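Local coordinates for BamaA.19900.a (Balamuthia mandrillaris, PDB 6VZZ), which probably phosphorylates glucose at the expense of ATP, the entry step of glycolysis, at residues P169-A174 with S352-F357; N341-L346 with L371-K376; L323-Q328 with F358-K363. All blocks are in the same frame, centred on the assembly; numbering follows the deposited sequence.

Interaction 1: P169-A174 with S352-F357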
loop_
_atom_site.group_PDB
_atom_site.type_symbol
_atom_site.label_atom_id
_atom_site.label_comp_id
_atom_site.label_asym_id
_atom_site.label_seq_id
_atom_site.Cartn_x
_atom_site.Cartn_y
_atom_site.Cartn_z
ATOM N N PRO A 169 16.902 -2.063 -17.144
ATOM C CA PRO A 169 17.104 -2.586 -15.788
ATOM C C PRO A 169 18.275 -1.900 -15.108
ATOM O O PRO A 169 19.314 -1.641 -15.724
ATOM C CB PRO A 169 17.400 -4.071 -16.013
ATOM C CG PRO A 169 17.091 -4.337 -17.461
ATOM C CD PRO A 169 17.247 -3.049 -18.179
ATOM N N LEU A 170 18.092 -1.584 -13.830
ATOM C CA LEU A 170 19.197 -1.140 -12.994
ATOM C C LEU A 170 19.720 -2.246 -12.088
ATOM O O LEU A 170 20.922 -2.270 -11.796
ATOM C CB LEU A 170 18.778 0.062 -12.141
ATOM C CG LEU A 170 18.534 1.392 -12.861
ATOM C CD1 LEU A 170 18.274 2.505 -11.860
ATOM C CD2 LEU A 170 19.689 1.757 -13.773
ATOM N N TRP A 171 18.851 -3.156 -11.641
ATOM C CA TRP A 171 19.289 -4.325 -10.888
ATOM C C TRP A 171 18.128 -5.311 -10.769
ATOM O O TRP A 171 16.984 -5.003 -11.113
ATOM C CB TRP A 171 19.854 -3.934 -9.520
ATOM C CG TRP A 171 18.882 -3.433 -8.483
ATOM C CD1 TRP A 171 17.808 -4.104 -7.964
ATOM C CD2 TRP A 171 18.949 -2.185 -7.773
ATOM N NE1 TRP A 171 17.185 -3.339 -7.006
ATOM C CE2 TRP A 171 17.872 -2.162 -6.864
ATOM C CE3 TRP A 171 19.801 -1.079 -7.835
ATOM C CZ2 TRP A 171 17.630 -1.080 -6.023
ATOM C CZ3 TRP A 171 19.556 0.001 -6.996
ATOM C CH2 TRP A 171 18.482 -0.009 -6.104
ATOM N N GLY A 172 18.447 -6.517 -10.304
ATOM C CA GLY A 172 17.460 -7.548 -10.111
ATOM C C GLY A 172 17.734 -8.791 -10.932
ATOM O O GLY A 172 18.598 -8.805 -11.813
ATOM N N PRO A 173 16.975 -9.860 -10.670
ATOM C CA PRO A 173 17.238 -11.145 -11.339
ATOM C C PRO A 173 16.895 -11.154 -12.819
ATOM O O PRO A 173 17.262 -12.106 -13.517
ATOM C CB PRO A 173 16.345 -12.128 -10.575
ATOM C CG PRO A 173 15.835 -11.389 -9.393
ATOM C CD PRO A 173 15.830 -9.951 -9.756
ATOM N N ALA A 174 16.189 -10.144 -13.315
ATOM C CA ALA A 174 15.801 -10.064 -14.712
ATOM C C ALA A 174 16.594 -9.002 -15.460
ATOM O O ALA A 174 16.179 -8.572 -16.539
ATOM C CB ALA A 174 14.303 -9.775 -14.817
ATOM N N SER A 352 25.472 3.993 -2.791
ATOM C CA SER A 352 24.752 4.757 -1.780
ATOM C C SER A 352 23.258 4.482 -1.852
ATOM O O SER A 352 22.585 4.386 -0.817
ATOM C CB SER A 352 25.036 6.244 -1.959
ATOM O OG SER A 352 26.413 6.442 -2.239
ATOM N N LEU A 353 22.720 4.340 -3.062
ATOM C CA LEU A 353 21.292 4.077 -3.196
ATOM C C LEU A 353 20.945 2.666 -2.752
ATOM O O LEU A 353 19.927 2.457 -2.082
ATOM C CB LEU A 353 20.846 4.307 -4.636
ATOM C CG LEU A 353 21.026 5.749 -5.099
ATOM C CD1 LEU A 353 20.413 5.901 -6.458
ATOM C CD2 LEU A 353 20.385 6.730 -4.116
ATOM N N ARG A 354 21.776 1.686 -3.118
ATOM C CA ARG A 354 21.536 0.309 -2.699
ATOM C C ARG A 354 21.689 0.154 -1.196
ATOM O O ARG A 354 20.914 -0.566 -0.561
ATOM C CB ARG A 354 22.493 -0.637 -3.414
ATOM C CG ARG A 354 22.260 -0.772 -4.892
ATOM C CD ARG A 354 23.320 -1.670 -5.472
ATOM N NE ARG A 354 23.233 -3.029 -4.947
ATOM C CZ ARG A 354 22.444 -3.973 -5.460
ATOM N NH1 ARG A 354 21.669 -3.699 -6.504
ATOM N NH2 ARG A 354 22.434 -5.190 -4.940
ATOM N N ALA A 355 22.690 0.802 -0.608
ATOM C CA ALA A 355 22.824 0.760 0.841
ATOM C C ALA A 355 21.533 1.203 1.519
ATOM O O ALA A 355 21.123 0.623 2.530
ATOM C CB ALA A 355 23.997 1.631 1.282
ATOM N N GLU A 356 20.863 2.211 0.955
ATOM C CA GLU A 356 19.595 2.663 1.510
ATOM C C GLU A 356 18.477 1.662 1.244
ATOM O O GLU A 356 17.693 1.345 2.149
ATOM C CB GLU A 356 19.232 4.030 0.934
ATOM C CG GLU A 356 17.806 4.473 1.241
ATOM C CD GLU A 356 17.511 4.518 2.730
ATOM O OE1 GLU A 356 16.383 4.166 3.120
ATOM O OE2 GLU A 356 18.408 4.891 3.518
ATOM N N PHE A 357 18.396 1.140 0.013
ATOM C CA PHE A 357 17.252 0.321 -0.366
ATOM C C PHE A 357 17.232 -1.011 0.384
ATOM O O PHE A 357 16.159 -1.503 0.745
ATOM C CB PHE A 357 17.245 0.089 -1.875
ATOM C CG PHE A 357 16.086 -0.750 -2.347
ATOM C CD1 PHE A 357 14.829 -0.191 -2.506
ATOM C CD2 PHE A 357 16.253 -2.099 -2.626
ATOM C CE1 PHE A 357 13.758 -0.961 -2.928
ATOM C CE2 PHE A 357 15.190 -2.873 -3.045
ATOM C CZ PHE A 357 13.941 -2.306 -3.200
#
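A classic beta bulge closes strand 167-171, an edge strand of the six-stranded mixed sheet within this chain, and its second residue, W171, reaches over to R354 and F357 on helix 350-357. L170 and W171 both pair with L371 of the neighbouring strand. The indole leaves the strand with CG lying between the backbone N and the carbonyl carbon (chi1 71°), and from there its rings extend toward the helix. The arginine and the indole lie alongside each other, pointing opposite ways, with NH1 of R354 3.4 Å from CD2 of W171. Further back, the aliphatic part of the arginine packs too, with R354 CG 3.5 Å from W171 CZ3. The guanidinium stands nearly upright to the indole, the planes 84° apart, and its CZ sits 4.9 Å from the centroid of the five-membered ring, an off-centre cation-pi contact. F357 meets the far end of the indole. W171 CZ2 rests over one face of the phenyl ring, 3.8 Å from F357 CD2, with the two ring planes inclined at 51°. Nearby, L353 packs on M310 of the long helix 303-327, and E356 forms salt bridges with R318 and K321 there. The whole is an edge-strand tryptophan joining the sheet of an alpha/beta domain to a helix that packs against it.

Interaction 2: N341-L346 with L371-K376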
loop_
_atom_site.group_PDB
_atom_site.type_symbol
_atom_site.label_atom_id
_atom_site.label_comp_id
_atom_site.label_asym_id
_atom_site.label_seq_id
_atom_site.Cartn_x
_atom_site.Cartn_y
_atom_site.Cartn_z
ATOM N N ASN A 341 16.629 12.382 -17.100
ATOM C CA ASN A 341 17.771 13.255 -16.859
ATOM C C ASN A 341 18.503 12.948 -15.558
ATOM O O ASN A 341 19.584 13.504 -15.337
ATOM C CB ASN A 341 17.327 14.721 -16.851
ATOM C CG ASN A 341 16.663 15.138 -18.148
ATOM O OD1 ASN A 341 15.542 15.621 -18.145
ATOM N ND2 ASN A 341 17.356 14.956 -19.261
ATOM N N ASN A 342 17.951 12.099 -14.694
ATOM C CA ASN A 342 18.568 11.797 -13.409
ATOM C C ASN A 342 19.145 10.392 -13.323
ATOM O O ASN A 342 19.658 10.021 -12.263
ATOM C CB ASN A 342 17.559 11.998 -12.271
ATOM C CG ASN A 342 17.234 13.455 -12.036
ATOM O OD1 ASN A 342 17.933 14.341 -12.520
ATOM N ND2 ASN A 342 16.177 13.714 -11.278
ATOM N N ASN A 343 19.079 9.598 -14.394
ATOM C CA ASN A 343 19.623 8.244 -14.328
ATOM C C ASN A 343 21.140 8.247 -14.221
ATOM O O ASN A 343 21.713 7.337 -13.616
ATOM C CB ASN A 343 19.200 7.430 -15.547
ATOM C CG ASN A 343 17.727 7.126 -15.558
ATOM O OD1 ASN A 343 17.122 6.861 -14.514
ATOM N ND2 ASN A 343 17.130 7.169 -16.742
ATOM N N LEU A 344 21.808 9.242 -14.813
ATOM C CA LEU A 344 23.257 9.321 -14.688
ATOM C C LEU A 344 23.655 9.520 -13.235
ATOM O O LEU A 344 24.530 8.814 -12.720
ATOM C CB LEU A 344 23.812 10.443 -15.557
ATOM C CG LEU A 344 25.283 10.790 -15.307
ATOM C CD1 LEU A 344 26.223 9.673 -15.756
ATOM C CD2 LEU A 344 25.656 12.115 -15.966
ATOM N N PHE A 345 23.005 10.467 -12.548
ATOM C CA PHE A 345 23.278 10.642 -11.125
ATOM C C PHE A 345 23.059 9.342 -10.373
ATOM O O PHE A 345 23.847 8.983 -9.488
ATOM C CB PHE A 345 22.400 11.738 -10.522
ATOM C CG PHE A 345 22.591 11.898 -9.044
ATOM C CD1 PHE A 345 23.577 12.739 -8.547
ATOM C CD2 PHE A 345 21.818 11.176 -8.145
ATOM C CE1 PHE A 345 23.781 12.870 -7.181
ATOM C CE2 PHE A 345 22.022 11.300 -6.773
ATOM C CZ PHE A 345 23.003 12.148 -6.294
ATOM N N LEU A 346 21.999 8.621 -10.727
ATOM C CA LEU A 346 21.661 7.375 -10.055
ATOM C C LEU A 346 22.782 6.342 -10.199
ATOM O O LEU A 346 23.152 5.672 -9.226
ATOM C CB LEU A 346 20.347 6.869 -10.636
ATOM C CG LEU A 346 19.338 6.055 -9.850
ATOM C CD1 LEU A 346 18.030 6.021 -10.632
ATOM C CD2 LEU A 346 19.876 4.647 -9.648
ATOM N N LEU A 371 14.447 -3.635 -10.555
ATOM C CA LEU A 371 14.321 -2.186 -10.636
ATOM C C LEU A 371 14.557 -1.766 -12.078
ATOM O O LEU A 371 15.595 -2.097 -12.665
ATOM C CB LEU A 371 15.301 -1.481 -9.693
ATOM C CG LEU A 371 15.476 0.031 -9.898
ATOM C CD1 LEU A 371 14.158 0.762 -9.706
ATOM C CD2 LEU A 371 16.549 0.601 -8.971
ATOM N N PHE A 372 13.585 -1.066 -12.651
ATOM C CA PHE A 372 13.702 -0.519 -13.991
ATOM C C PHE A 372 13.616 0.992 -13.892
ATOM O O PHE A 372 13.017 1.534 -12.959
ATOM C CB PHE A 372 12.608 -1.044 -14.935
ATOM C CG PHE A 372 12.494 -2.538 -14.956
ATOM C CD1 PHE A 372 13.388 -3.301 -15.678
ATOM C CD2 PHE A 372 11.499 -3.180 -14.251
ATOM C CE1 PHE A 372 13.294 -4.678 -15.702
ATOM C CE2 PHE A 372 11.400 -4.559 -14.266
ATOM C CZ PHE A 372 12.306 -5.313 -14.995
ATOM N N THR A 373 14.231 1.673 -14.845
ATOM C CA THR A 373 14.141 3.119 -14.870
ATOM C C THR A 373 13.943 3.561 -16.312
ATOM O O THR A 373 14.482 2.952 -17.242
ATOM C CB THR A 373 15.384 3.766 -14.226
ATOM O OG1 THR A 373 15.125 5.152 -13.965
ATOM C CG2 THR A 373 16.621 3.620 -15.120
ATOM N N GLN A 374 13.124 4.589 -16.494
ATOM C CA GLN A 374 12.812 5.070 -17.830
ATOM C C GLN A 374 14.020 5.794 -18.409
ATOM O O GLN A 374 14.629 6.633 -17.739
ATOM C CB GLN A 374 11.594 5.990 -17.781
ATOM C CG GLN A 374 11.061 6.401 -19.137
ATOM C CD GLN A 374 9.810 7.265 -19.039
ATOM O OE1 GLN A 374 9.040 7.170 -18.081
ATOM N NE2 GLN A 374 9.608 8.116 -20.030
ATOM N N THR A 375 14.364 5.472 -19.659
ATOM C CA THR A 375 15.583 5.966 -20.283
ATOM C C THR A 375 15.360 6.840 -21.504
ATOM O O THR A 375 16.291 7.541 -21.909
ATOM C CB THR A 375 16.481 4.798 -20.701
ATOM O OG1 THR A 375 15.716 3.886 -21.494
ATOM C CG2 THR A 375 17.029 4.067 -19.471
ATOM N N LYS A 376 14.180 6.803 -22.118
ATOM C CA LYS A 376 13.899 7.698 -23.224
ATOM C C LYS A 376 12.668 8.535 -22.893
ATOM O O LYS A 376 11.726 8.027 -22.274
ATOM C CB LYS A 376 13.680 6.919 -24.536
#
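Two hydrogen bonds to one side-chain amide, that of N343, one accepted and one donated, join the start of helix 343-348 to the end of strand 370-374. On the oxygen side, the hydroxyl of T373 donates to N343 OD1, with OG1 and OD1 2.7 Å apart. The donor approaches at a C=O...O angle of 132° and is tilted from the carbonyl plane. T373 OG1 stands anti to its own backbone N (chi1 -166°), which presents the hydroxyl to the helix. OD1 also accepts a hydrogen bond from NE2 of Q339, so two donors grip this oxygen. On the nitrogen side, N343 ND2 donates to the backbone O of Q374 across 2.7 Å, with an N-H...O angle of 153°. That oxygen lies in the plane of the asparagine amide. Bonds at both ends of the amide fix its rotation and settle which end is oxygen and which nitrogen.

Two methyls are van der Waals neighbours of this polar amide: CG2 of T373 lies beside its oxygen end, and CG2 of T375 is 4.1 Å from N343 ND2.

The side chain of Q374 belongs to a separate polar network: OE1 accepts from the backbone N of G336, and NE2 donates to the backbone O of K376 at 3.1 Å and to that of V378. Strand 370-374 runs between strands 167-171 and 331-335, while helix 343-348 packs against this part of the sheet, its L346 touching both L170 and L334.

Interaction 3: L323-Q328 with F358-K363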
loop_
_atom_site.group_PDB
_atom_site.type_symbol
_atom_site.label_atom_id
_atom_site.label_comp_id
_atom_site.label_asym_id
_atom_site.label_seq_id
_atom_site.Cartn_x
_atom_site.Cartn_y
_atom_site.Cartn_z
ATOM N N LEU A 323 7.486 0.228 0.456
ATOM C CA LEU A 323 6.330 -0.175 -0.336
ATOM C C LEU A 323 6.549 -1.543 -0.974
ATOM O O LEU A 323 5.601 -2.323 -1.117
ATOM C CB LEU A 323 6.026 0.875 -1.400
ATOM C CG LEU A 323 5.533 2.236 -0.904
ATOM C CD1 LEU A 323 5.377 3.162 -2.083
ATOM C CD2 LEU A 323 4.219 2.111 -0.156
ATOM N N CYS A 324 7.789 -1.857 -1.368
ATOM C CA CYS A 324 8.075 -3.192 -1.884
ATOM C C CYS A 324 7.745 -4.257 -0.846
ATOM O O CYS A 324 7.186 -5.311 -1.173
ATOM C CB CYS A 324 9.545 -3.299 -2.307
ATOM S SG CYS A 324 9.958 -2.500 -3.888
ATOM N N ILE A 325 8.073 -3.990 0.414
ATOM C CA ILE A 325 7.793 -4.935 1.485
ATOM C C ILE A 325 6.295 -5.036 1.724
ATOM O O ILE A 325 5.727 -6.133 1.743
ATOM C CB ILE A 325 8.546 -4.513 2.759
ATOM C CG1 ILE A 325 10.041 -4.790 2.582
ATOM C CG2 ILE A 325 7.968 -5.203 3.992
ATOM C CD1 ILE A 325 10.887 -4.216 3.655
ATOM N N GLY A 326 5.630 -3.891 1.887
ATOM C CA GLY A 326 4.210 -3.908 2.190
ATOM C C GLY A 326 3.366 -4.458 1.054
ATOM O O GLY A 326 2.441 -5.245 1.282
ATOM N N LEU A 327 3.669 -4.056 -0.180
ATOM C CA LEU A 327 2.883 -4.469 -1.333
ATOM C C LEU A 327 3.323 -5.808 -1.912
ATOM O O LEU A 327 2.586 -6.384 -2.717
ATOM C CB LEU A 327 2.936 -3.391 -2.422
ATOM C CG LEU A 327 2.277 -2.077 -1.975
ATOM C CD1 LEU A 327 2.356 -1.008 -3.061
ATOM C CD2 LEU A 327 0.825 -2.306 -1.550
ATOM N N GLN A 328 4.487 -6.320 -1.516
ATOM C CA GLN A 328 4.981 -7.606 -2.007
ATOM C C GLN A 328 5.048 -7.624 -3.531
ATOM O O GLN A 328 4.613 -8.575 -4.183
ATOM C CB GLN A 328 4.124 -8.763 -1.489
ATOM C CG GLN A 328 4.304 -9.071 -0.028
ATOM C CD GLN A 328 5.706 -9.576 0.296
ATOM O OE1 GLN A 328 6.060 -10.709 -0.032
ATOM N NE2 GLN A 328 6.508 -8.737 0.948
ATOM N N PHE A 358 18.389 -1.613 0.625
ATOM C CA PHE A 358 18.447 -2.864 1.374
ATOM C C PHE A 358 18.656 -2.662 2.877
ATOM O O PHE A 358 18.938 -3.634 3.583
ATOM C CB PHE A 358 19.548 -3.764 0.801
ATOM C CG PHE A 358 19.325 -4.118 -0.631
ATOM C CD1 PHE A 358 18.355 -5.050 -0.981
ATOM C CD2 PHE A 358 20.044 -3.495 -1.638
ATOM C CE1 PHE A 358 18.119 -5.367 -2.299
ATOM C CE2 PHE A 358 19.817 -3.811 -2.971
ATOM C CZ PHE A 358 18.849 -4.746 -3.300
ATOM N N ASP A 359 18.510 -1.436 3.384
ATOM C CA ASP A 359 18.639 -1.148 4.816
ATOM C C ASP A 359 17.301 -1.452 5.495
ATOM O O ASP A 359 16.458 -0.575 5.729
ATOM C CB ASP A 359 19.080 0.302 5.002
ATOM C CG ASP A 359 19.209 0.724 6.465
ATOM O OD1 ASP A 359 18.760 0.002 7.373
ATOM O OD2 ASP A 359 19.782 1.809 6.705
ATOM N N HIS A 360 17.106 -2.727 5.835
ATOM C CA HIS A 360 15.849 -3.175 6.422
ATOM C C HIS A 360 16.070 -4.511 7.111
ATOM O O HIS A 360 16.870 -5.323 6.633
ATOM C CB HIS A 360 14.746 -3.303 5.356
ATOM C CG HIS A 360 13.359 -3.246 5.920
ATOM N ND1 HIS A 360 12.741 -4.343 6.482
ATOM C CD2 HIS A 360 12.478 -2.221 6.025
ATOM C CE1 HIS A 360 11.542 -3.996 6.913
ATOM N NE2 HIS A 360 11.353 -2.717 6.641
ATOM N N PRO A 361 15.387 -4.773 8.230
ATOM C CA PRO A 361 15.500 -6.104 8.858
ATOM C C PRO A 361 15.083 -7.227 7.929
ATOM O O PRO A 361 15.627 -8.338 8.012
ATOM C CB PRO A 361 14.559 -6.015 10.067
ATOM C CG PRO A 361 14.342 -4.552 10.303
ATOM C CD PRO A 361 14.550 -3.837 9.006
ATOM N N LYS A 362 14.113 -6.973 7.054
ATOM C CA LYS A 362 13.632 -7.958 6.091
ATOM C C LYS A 362 14.333 -7.819 4.751
ATOM O O LYS A 362 13.715 -8.013 3.704
ATOM C CB LYS A 362 12.123 -7.825 5.911
ATOM C CG LYS A 362 11.318 -7.976 7.184
ATOM C CD LYS A 362 11.465 -9.357 7.776
ATOM C CE LYS A 362 10.347 -9.649 8.778
ATOM N NZ LYS A 362 10.589 -9.092 10.137
ATOM N N LYS A 363 15.622 -7.472 4.746
ATOM C CA LYS A 363 16.292 -7.225 3.473
ATOM C C LYS A 363 16.301 -8.472 2.600
ATOM O O LYS A 363 16.259 -8.365 1.370
ATOM C CB LYS A 363 17.711 -6.704 3.707
ATOM C CG LYS A 363 18.772 -7.747 3.867
ATOM C CD LYS A 363 20.088 -7.097 4.266
ATOM C CE LYS A 363 20.061 -6.633 5.726
ATOM N NZ LYS A 363 20.965 -5.462 5.965
#
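I325, near the end of the long helix 303-327, presents its CD1 methyl to one face of the H360 imidazole. The two side chains come from opposite directions, and the methyl lies over the ring in a CH-pi contact whose exact closeness is doubtful. With CG1 beside its backbone N and an extended chi2 (170°), I325 carries CD1 out from the helix to the imidazole. The same methyl packs more loosely against K362, with CD1 4.4 Å from CB.

The next shell holds the imidazole in place. On the face away from I325 lies CD of P361, the following residue. At the ring's edge, the backbone N of K362 donates to H360 ND1 over 3.0 Å, with an N-H...N angle of 163° and the donor close to the ring plane. H360 also begins the type I turn that runs to K363, so the ring is held by the loop that carries it. On the helix side, Q328, the first residue beyond the helix and in positive phi, folds back: its NE2 donates to the backbone O of I325 at 2.8 Å, almost straight and on a lone pair.

Further out, H221 of the second subunit, a glucose-pocket residue, packs on both H360 and K362, and K362 NZ makes a salt bridge with E256 of that subunit. The K362 side chain is about 6 Å from a bound glucose, so the contact lies at the subunit interface beside a glucose site, probably the second subunit's. K362 N donating to ND1 is consistent with a neutral ring that carries its proton on NE2.

In the fold
Interactions 1 and 2 lie about 12 Å apart between centres and share the six-stranded sheet, in which strands 167-171 and 370-374 are neighbours. Helices 343-348 and 350-357 follow one another in the chain, with L346 packed on L353. Interaction 3, about 13 Å from interaction 1 between centres, touches it through F357 on C324 and F358 beside W171, but its centre is about 22 Å from that of interaction 2. Along the chain the segments come in the order 169-174, 323-328, 341-346, 352-357, 358-363, 371-376, so all three contacts cross. Together they tie edge strand, helices and following loop into one body, which meets the second subunit at interaction 3.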